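Local coordinates for protein Glucanase/chitosanase (Paenibacillus fukuinensis, PDB 4ZZ5) that probably hydrolyses glycosidic bonds in chitosan and glucans, this chain being a chitosan-binding CBM32 module of the enzyme, at residues T73-Q78 and V116-T121. Sequence-based numbering, arbitrary orientation. Where two conformers were deposited one is given.
Sequences TAYSIQ and VRVYAT. With SO4 (sulfate ion), chain C.
Two neighbouring antiparallel strands in the five-stranded sheet of a beta-sandwich make this contact: 75-78 runs beside 116-121, their axes 4.6 Å apart at closest. S76 faces Y119 and Q78 faces R117 as hydrogen-bonded pairs, with S76 N to Y119 O at 2.8 Å and R117 N to Q78 O also at 2.8 Å; Y75-A120 and I77-V118 are the non-hydrogen-bonded pairs. Beyond them T121 N reaches A74 O (3.0 Å), where the chain turns its corner.

On the face of S76, Q78, R117 and Y119, the Q78 and R117 side chains run alongside each other, the amide tilted only 21° from the guanidinium. Q78 OE1 lies in the guanidinium plane and accepts hydrogen bonds from R117 NE (2.8 Å) and, on a lone pair, from NH2 (2.7 Å), while Q78 NE2 bonds to T92 and holds the amide from its other end. The R117 side chain bends at chi3 (80°), and Y119 CD1 lies against one face of the guanidinium, toward its rim. The outer edge of that group grips a sulfate, which probably came from the crystallisation solution, through NH1 to O1 (2.8 Å) and NH2 to O4. W49 and W90 add cation-pi contacts. A leucine in place of R117 would probably leave Q78 OE1 without both donors and the sulfate without this two-pronged hold.

The opposite face, of Y75, I77, V118 and A120, is largely apolar: I77 CD1 meets V118 CG2 at 3.7 Å, and I77, V118 and Y75 pack on strand 57-67, with Y75 OH bonded to D104. Apolar side chains of one sheet thus pack against the second, as in the beta-sandwich of F5/8 type C (CBM32) modules.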
ATOM      1  N   THR A  73      -5.323   1.247 -11.690  1.00  8.38           N
ATOM      2  CA  THR A  73      -4.658   1.895 -12.756  1.00  8.78           C
ATOM      3  C   THR A  73      -4.035   3.257 -12.404  1.00  8.67           C
ATOM      4  O   THR A  73      -3.078   3.707 -12.988  1.00  8.93           O
ATOM      5  CB  THR A  73      -5.560   2.073 -14.011  1.00  9.45           C
ATOM      6  OG1 THR A  73      -6.631   2.910 -13.694  1.00 10.16           O
ATOM      7  CG2 THR A  73      -6.063   0.723 -14.498  1.00 11.32           C
ATOM      8  N   ALA A  74      -4.637   3.905 -11.379  1.00  8.40           N
ATOM      9  CA  ALA A  74      -4.091   5.156 -10.820  1.00  8.14           C
ATOM     10  C   ALA A  74      -3.968   5.035  -9.313  1.00  7.00           C
ATOM     11  O   ALA A  74      -4.907   4.667  -8.661  1.00  6.81           O
ATOM     12  CB  ALA A  74      -4.949   6.379 -11.142  1.00  9.00           C
ATOM     13  N   TYR A  75      -2.765   5.319  -8.867  1.00  7.02           N
ATOM     14  CA  TYR A  75      -2.513   5.323  -7.377  1.00  6.86           C
ATOM     15  C   TYR A  75      -1.281   6.101  -7.193  1.00  6.90           C
ATOM     16  O   TYR A  75      -0.470   6.395  -8.084  1.00  7.24           O
ATOM     17  CB  TYR A  75      -2.343   3.869  -6.866  1.00  6.85           C
ATOM     18  CG  TYR A  75      -1.161   3.122  -7.432  1.00  6.69           C
ATOM     19  CD1 TYR A  75       0.076   3.157  -6.804  1.00  8.50           C
ATOM     20  CD2 TYR A  75      -1.310   2.323  -8.571  1.00  7.82           C
ATOM     21  CE1 TYR A  75       1.166   2.455  -7.325  1.00  8.11           C
ATOM     22  CE2 TYR A  75      -0.236   1.598  -9.081  1.00  7.77           C
ATOM     23  CZ  TYR A  75       0.976   1.728  -8.450  1.00  7.84           C
ATOM     24  OH  TYR A  75       2.114   0.993  -8.961  1.00  9.19           O
ATOM     25  N   SER A  76      -1.088   6.421  -5.918  1.00  7.26           N
ATOM     26  CA  SER A  76       0.158   7.029  -5.448  0.50  7.66           C
ATOM     27  C   SER A  76       0.772   6.246  -4.323  1.00  8.15           C
ATOM     28  O   SER A  76       0.055   5.523  -3.566  1.00  9.18           O
ATOM     29  CB  SER A  76      -0.021   8.408  -5.057  0.50  7.98           C
ATOM     30  OG  SER A  76      -0.949   8.532  -4.035  0.50  8.03           O
ATOM     31  N   ILE A  77       2.078   6.298  -4.175  1.00  6.88           N
ATOM     32  CA  ILE A  77       2.819   5.905  -2.991  1.00  5.97           C
ATOM     33  C   ILE A  77       3.150   7.149  -2.243  1.00  5.70           C
ATOM     34  O   ILE A  77       3.633   8.137  -2.815  1.00  6.28           O
ATOM     35  CB  ILE A  77       4.085   5.155  -3.331  1.00  7.39           C
ATOM     36  CG1 ILE A  77       3.853   3.956  -4.212  1.00  9.97           C
ATOM     37  CG2 ILE A  77       4.801   4.749  -2.078  1.00  7.99           C
ATOM     38  CD1 ILE A  77       2.942   2.934  -3.690  1.00 10.41           C
ATOM     39  N   GLN A  78       2.854   7.165  -0.935  1.00  6.06           N
ATOM     40  CA  GLN A  78       3.019   8.352  -0.094  1.00  6.10           C
ATOM     41  C   GLN A  78       3.757   7.985   1.193  1.00  6.47           C
ATOM     42  O   GLN A  78       3.649   6.811   1.637  1.00  7.11           O
ATOM     43  CB  GLN A  78       1.670   8.909   0.268  1.00  6.50           C
ATOM     44  CG  GLN A  78       0.744   9.073  -0.961  1.00  7.34           C
ATOM     45  CD  GLN A  78      -0.519   9.715  -0.604  1.00  8.56           C
ATOM     46  OE1 GLN A  78      -1.215   9.338   0.354  1.00 10.03           O
ATOM     47  NE2 GLN A  78      -1.012  10.528  -1.485  1.00 14.14           N
ATOM     48  N   VAL A 116       4.224   4.354   5.191  1.00  6.90           N
ATOM     49  CA  VAL A 116       4.115   4.332   3.768  1.00  7.34           C
ATOM     50  C   VAL A 116       2.698   3.980   3.433  1.00  6.43           C
ATOM     51  O   VAL A 116       2.155   2.966   3.972  1.00  7.02           O
ATOM     52  CB  VAL A 116       5.065   3.361   3.137  1.00  7.78           C
ATOM     53  CG1 VAL A 116       5.097   3.505   1.617  1.00  8.31           C
ATOM     54  CG2 VAL A 116       6.465   3.399   3.699  1.00 10.23           C
ATOM     55  N   ARG A 117       2.054   4.669   2.503  1.00  5.96           N
ATOM     56  CA  ARG A 117       0.628   4.483   2.114  1.00  6.38           C
ATOM     57  C   ARG A 117       0.570   4.229   0.608  1.00  5.66           C
ATOM     58  O   ARG A 117       1.261   4.918  -0.190  1.00  6.44           O
ATOM     59  CB  ARG A 117      -0.190   5.695   2.493  1.00  7.12           C
ATOM     60  CG  ARG A 117      -1.696   5.532   2.287  1.00  7.22           C
ATOM     61  CD  ARG A 117      -2.524   6.543   3.019  1.00  8.23           C
ATOM     62  NE  ARG A 117      -2.592   7.852   2.344  1.00  7.60           N
ATOM     63  CZ  ARG A 117      -3.582   8.713   2.413  1.00  8.43           C
ATOM     64  NH1 ARG A 117      -4.615   8.475   3.222  1.00 10.66           N
ATOM     65  NH2 ARG A 117      -3.544   9.841   1.726  1.00  9.05           N
ATOM     66  N   VAL A 118      -0.244   3.258   0.213  1.00  5.38           N
ATOM     67  CA  VAL A 118      -0.797   3.174  -1.193  1.00  5.91           C
ATOM     68  C   VAL A 118      -2.116   3.856  -1.162  1.00  5.35           C
ATOM     69  O   VAL A 118      -2.998   3.409  -0.395  1.00  5.71           O
ATOM     70  CB  VAL A 118      -0.909   1.715  -1.629  1.00  6.93           C
ATOM     71  CG1 VAL A 118      -1.589   1.657  -3.027  1.00  8.20           C
ATOM     72  CG2 VAL A 118       0.442   1.018  -1.677  1.00  8.96           C
ATOM     73  N   TYR A 119      -2.272   4.893  -1.952  1.00  5.30           N
ATOM     74  CA  TYR A 119      -3.526   5.642  -2.060  1.00  6.01           C
ATOM     75  C   TYR A 119      -4.032   5.436  -3.477  1.00  6.22           C
ATOM     76  O   TYR A 119      -3.451   5.947  -4.421  1.00  6.69           O
ATOM     77  CB  TYR A 119      -3.231   7.111  -1.711  1.00  6.42           C
ATOM     78  CG  TYR A 119      -4.461   7.943  -1.647  1.00  6.84           C
ATOM     79  CD1 TYR A 119      -5.329   7.958  -0.549  1.00  8.37           C
ATOM     80  CD2 TYR A 119      -4.793   8.771  -2.688  1.00 10.01           C
ATOM     81  CE1 TYR A 119      -6.479   8.736  -0.504  1.00  9.06           C
ATOM     82  CE2 TYR A 119      -5.961   9.543  -2.628  1.00 10.35           C
ATOM     83  CZ  TYR A 119      -6.773   9.498  -1.574  1.00  9.55           C
ATOM     84  OH  TYR A 119      -7.900  10.309  -1.657  1.00 11.51           O
ATOM     85  N   ALA A 120      -5.048   4.629  -3.598  1.00  5.74           N
ATOM     86  CA  ALA A 120      -5.534   4.112  -4.876  1.00  5.84           C
ATOM     87  C   ALA A 120      -6.794   4.876  -5.268  1.00  5.89           C
ATOM     88  O   ALA A 120      -7.761   5.026  -4.519  1.00  7.28           O
ATOM     89  CB  ALA A 120      -5.842   2.661  -4.746  1.00  7.25           C
ATOM     90  N   THR A 121      -6.802   5.357  -6.497  1.00  7.20           N
ATOM     91  CA  THR A 121      -7.860   6.342  -6.908  1.00  7.83           C
ATOM     92  C   THR A 121      -8.561   5.952  -8.181  1.00  9.32           C
ATOM     93  O   THR A 121      -9.731   6.450  -8.309  1.00 11.69           O
ATOM     94  CB  THR A 121      -7.261   7.741  -7.075  1.00  8.93           C
ATOM     95  OG1 THR A 121      -6.174   7.750  -7.986  1.00  9.49           O
ATOM     96  CG2 THR A 121      -6.762   8.269  -5.734  1.00 10.77           C
TER
HETATM   97  S   SO4 C 201      -6.810  11.664   2.729  1.00 18.59           S
HETATM   98  O1  SO4 C 201      -6.765  10.313   3.380  1.00 20.17           O
HETATM   99  O2  SO4 C 201      -8.118  11.863   2.054  1.00 26.08           O
HETATM  100  O3  SO4 C 201      -6.637  12.592   3.898  1.00 27.50           O
HETATM  101  O4  SO4 C 201      -5.748  11.809   1.683  1.00 20.13           O